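Local coordinates for protein endo-polygalacturonase (Pectobacterium carotovorum subsp. carotovorum, PDB 1BHE) that hydrolyses the alpha-1,4-galacturonosyl links of polygalacturonic acid and takes part in the maceration and soft-rotting of plant tissue, at residues A105-P116 with I156-V167. Numbering follows the deposited sequence.
Sequences AVSTTNSGIYGP and INKSKNFTLYNV
The F162 ring packs against S111, G112 and I113. S111 O and G112 CA sit over one of its faces; the CH-pi contact from G112 CA to the ring centroid is 4.2 Å. I156 CD1 covers the opposite face, and I113 CD1 meets the edge in plane, 4.0 Å from F162 CZ. CG of F162 stands anti to the backbone N (chi1 -171°), which turns the ring inward between the two strand pairs. F179 and F185 of the next coil also touch it.

In the loop between the strands, S159 OG accepts the N-H of T108 at 3.0 Å and donates to N157 O. S107 N reaches N157 O from the other face of its plane, so two donors grip this carbonyl.

Parallel ladders run on both sides of the loop. N157 N bonds A105 O at 2.9 Å, and Y165 N bonds I113 O at 3.0 Å. Backbone bonding persists between them as a single bridge at T109/K160, and water 1 adds to it by tying T108 OG1, S111 N and K160 O together. Y114 and T163 share the face away from I113 and L164; Y114 OH lies 3.5 Å from T163 CB, and T11 and P12 touch Y114. At the corner, N161 OD1 bonds R4 NH1.

This is coil-on-coil stacking of the right-handed parallel beta-helix of family 28. The buried S159 hydroxyl has its direction fixed by these two bonds, which tie the loops of successive coils together.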
# COMPACT_ATOMS: atom_id res chain seq x y z
N ALA A 105 3.45 -13.67 -4.39
CA ALA A 105 4.61 -14.32 -3.81
C ALA A 105 4.17 -14.96 -2.49
O ALA A 105 3.83 -14.23 -1.55
CB ALA A 105 5.70 -13.28 -3.56
N VAL A 106 4.07 -16.27 -2.45
CA VAL A 106 3.61 -17.00 -1.28
C VAL A 106 4.75 -17.77 -0.62
O VAL A 106 5.45 -18.53 -1.29
CB VAL A 106 2.52 -18.03 -1.68
CG1 VAL A 106 2.13 -18.89 -0.48
CG2 VAL A 106 1.30 -17.32 -2.23
N SER A 107 4.94 -17.58 0.68
CA SER A 107 6.00 -18.27 1.40
C SER A 107 7.35 -18.18 0.70
O SER A 107 8.04 -19.18 0.51
CB SER A 107 5.58 -19.74 1.62
OG SER A 107 4.38 -19.74 2.39
N THR A 108 7.77 -16.96 0.36
CA THR A 108 9.04 -16.74 -0.30
C THR A 108 10.06 -16.16 0.67
O THR A 108 9.72 -15.52 1.67
CB THR A 108 8.93 -15.76 -1.50
OG1 THR A 108 8.52 -14.47 -1.02
CG2 THR A 108 7.89 -16.26 -2.50
N THR A 109 11.33 -16.40 0.35
CA THR A 109 12.44 -15.88 1.14
C THR A 109 13.41 -15.24 0.14
O THR A 109 13.78 -15.88 -0.85
CB THR A 109 13.16 -16.95 1.97
OG1 THR A 109 12.25 -17.55 2.90
CG2 THR A 109 14.35 -16.38 2.71
N ASN A 110 13.79 -13.98 0.33
CA ASN A 110 14.71 -13.30 -0.57
C ASN A 110 14.18 -13.18 -2.00
O ASN A 110 14.95 -13.31 -2.96
CB ASN A 110 16.08 -14.00 -0.58
CG ASN A 110 16.73 -14.02 0.80
OD1 ASN A 110 16.59 -13.08 1.58
ND2 ASN A 110 17.44 -15.10 1.10
N SER A 111 12.88 -12.93 -2.17
CA SER A 111 12.32 -12.75 -3.51
C SER A 111 12.16 -11.24 -3.74
O SER A 111 12.12 -10.47 -2.77
CB SER A 111 10.98 -13.46 -3.68
OG SER A 111 11.15 -14.87 -3.69
N GLY A 112 12.02 -10.83 -5.01
CA GLY A 112 11.92 -9.39 -5.23
C GLY A 112 11.47 -8.99 -6.62
O GLY A 112 11.37 -9.80 -7.52
N ILE A 113 11.13 -7.71 -6.77
CA ILE A 113 10.67 -7.11 -8.02
C ILE A 113 11.49 -5.84 -8.25
O ILE A 113 11.58 -5.00 -7.35
CB ILE A 113 9.17 -6.79 -7.95
CG1 ILE A 113 8.32 -8.07 -7.94
CG2 ILE A 113 8.73 -5.88 -9.10
CD1 ILE A 113 6.89 -7.82 -7.50
N TYR A 114 12.16 -5.76 -9.39
CA TYR A 114 13.10 -4.68 -9.69
C TYR A 114 12.78 -3.99 -11.01
O TYR A 114 12.35 -4.66 -11.95
CB TYR A 114 14.53 -5.27 -9.79
CG TYR A 114 15.02 -5.92 -8.51
CD1 TYR A 114 14.64 -7.22 -8.18
CD2 TYR A 114 15.79 -5.23 -7.60
CE1 TYR A 114 15.01 -7.79 -6.98
CE2 TYR A 114 16.19 -5.80 -6.40
CZ TYR A 114 15.78 -7.08 -6.09
OH TYR A 114 16.18 -7.65 -4.90
N GLY A 115 12.99 -2.68 -11.09
CA GLY A 115 12.80 -1.92 -12.32
C GLY A 115 14.14 -1.56 -12.96
O GLY A 115 15.06 -2.37 -12.95
N PRO A 116 14.20 -0.41 -13.63
CA PRO A 116 13.21 0.63 -13.58
C PRO A 116 12.10 0.65 -14.62
O PRO A 116 11.54 1.72 -14.88
CB PRO A 116 14.06 1.91 -13.72
CG PRO A 116 15.13 1.50 -14.66
CD PRO A 116 15.43 0.06 -14.35
N ILE A 156 1.90 -10.22 -1.42
CA ILE A 156 2.97 -10.98 -0.80
C ILE A 156 2.50 -11.58 0.53
O ILE A 156 2.08 -10.84 1.41
CB ILE A 156 4.20 -10.10 -0.56
CG1 ILE A 156 4.65 -9.38 -1.84
CG2 ILE A 156 5.35 -10.94 -0.01
CD1 ILE A 156 5.32 -8.04 -1.56
N ASN A 157 2.53 -12.91 0.65
CA ASN A 157 2.02 -13.59 1.83
C ASN A 157 3.05 -14.46 2.52
O ASN A 157 3.84 -15.13 1.84
CB ASN A 157 0.86 -14.53 1.44
CG ASN A 157 -0.30 -13.87 0.73
OD1 ASN A 157 -0.58 -12.69 0.93
ND2 ASN A 157 -1.00 -14.59 -0.12
N LYS A 158 3.06 -14.50 3.84
CA LYS A 158 3.96 -15.31 4.64
C LYS A 158 5.39 -15.36 4.14
O LYS A 158 6.03 -16.42 4.13
CB LYS A 158 3.37 -16.74 4.69
CG LYS A 158 2.01 -16.68 5.40
CD LYS A 158 1.42 -18.08 5.52
CE LYS A 158 1.95 -18.76 6.77
NZ LYS A 158 1.74 -17.94 7.99
N SER A 159 5.95 -14.21 3.78
CA SER A 159 7.29 -14.17 3.18
C SER A 159 8.28 -13.47 4.08
O SER A 159 7.94 -12.74 5.01
CB SER A 159 7.18 -13.51 1.80
OG SER A 159 6.48 -14.34 0.89
N LYS A 160 9.55 -13.71 3.79
CA LYS A 160 10.69 -13.18 4.49
C LYS A 160 11.61 -12.38 3.58
O LYS A 160 12.00 -12.88 2.52
CB LYS A 160 11.51 -14.36 5.05
CG LYS A 160 12.48 -13.97 6.16
CD LYS A 160 12.06 -14.61 7.48
CE LYS A 160 12.25 -16.12 7.47
NZ LYS A 160 12.15 -16.71 8.84
N ASN A 161 12.00 -11.20 4.03
CA ASN A 161 12.94 -10.35 3.30
C ASN A 161 12.67 -10.23 1.81
O ASN A 161 13.45 -10.61 0.93
CB ASN A 161 14.36 -10.83 3.62
CG ASN A 161 14.72 -10.60 5.08
OD1 ASN A 161 14.16 -9.75 5.79
ND2 ASN A 161 15.68 -11.37 5.59
N PHE A 162 11.52 -9.63 1.49
CA PHE A 162 11.08 -9.37 0.12
C PHE A 162 11.57 -7.96 -0.26
O PHE A 162 11.54 -7.07 0.60
CB PHE A 162 9.55 -9.42 0.02
CG PHE A 162 9.05 -9.36 -1.40
CD1 PHE A 162 8.84 -8.15 -2.05
CD2 PHE A 162 8.80 -10.53 -2.10
CE1 PHE A 162 8.40 -8.12 -3.36
CE2 PHE A 162 8.37 -10.50 -3.42
CZ PHE A 162 8.17 -9.29 -4.05
N THR A 163 11.98 -7.76 -1.50
CA THR A 163 12.48 -6.46 -1.94
C THR A 163 11.68 -5.91 -3.12
O THR A 163 11.40 -6.65 -4.06
CB THR A 163 13.96 -6.58 -2.40
OG1 THR A 163 14.77 -6.96 -1.28
CG2 THR A 163 14.47 -5.25 -2.95
N LEU A 164 11.34 -4.64 -3.07
CA LEU A 164 10.67 -3.92 -4.14
C LEU A 164 11.56 -2.71 -4.45
O LEU A 164 11.64 -1.82 -3.59
CB LEU A 164 9.32 -3.39 -3.69
CG LEU A 164 8.07 -3.43 -4.54
CD1 LEU A 164 7.14 -2.27 -4.22
CD2 LEU A 164 8.32 -3.54 -6.04
N TYR A 165 12.25 -2.70 -5.59
CA TYR A 165 13.23 -1.64 -5.81
C TYR A 165 13.24 -0.97 -7.18
O TYR A 165 13.21 -1.66 -8.19
CB TYR A 165 14.61 -2.29 -5.63
CG TYR A 165 15.80 -1.38 -5.88
CD1 TYR A 165 16.03 -0.26 -5.10
CD2 TYR A 165 16.70 -1.68 -6.90
CE1 TYR A 165 17.12 0.56 -5.34
CE2 TYR A 165 17.80 -0.87 -7.13
CZ TYR A 165 18.00 0.25 -6.35
OH TYR A 165 19.10 1.05 -6.60
N ASN A 166 13.41 0.35 -7.17
CA ASN A 166 13.64 1.10 -8.41
C ASN A 166 12.64 0.71 -9.48
O ASN A 166 13.04 0.30 -10.56
CB ASN A 166 15.08 0.77 -8.82
CG ASN A 166 15.64 1.57 -9.98
OD1 ASN A 166 15.23 2.71 -10.21
ND2 ASN A 166 16.56 0.96 -10.73
N VAL A 167 11.34 0.82 -9.21
CA VAL A 167 10.32 0.40 -10.17
C VAL A 167 9.07 1.26 -10.10
O VAL A 167 8.78 1.87 -9.07
CB VAL A 167 10.01 -1.08 -9.84
CG1 VAL A 167 9.43 -1.21 -8.43
CG2 VAL A 167 9.09 -1.72 -10.86
O HOH W 1 10.74 -12.83 -0.10
O HOH W 2 16.86 -10.43 0.34
O HOH W 3 17.01 -13.46 4.23
O HOH W 4 14.86 -9.84 -1.39
O HOH W 5 16.54 -2.12 -10.40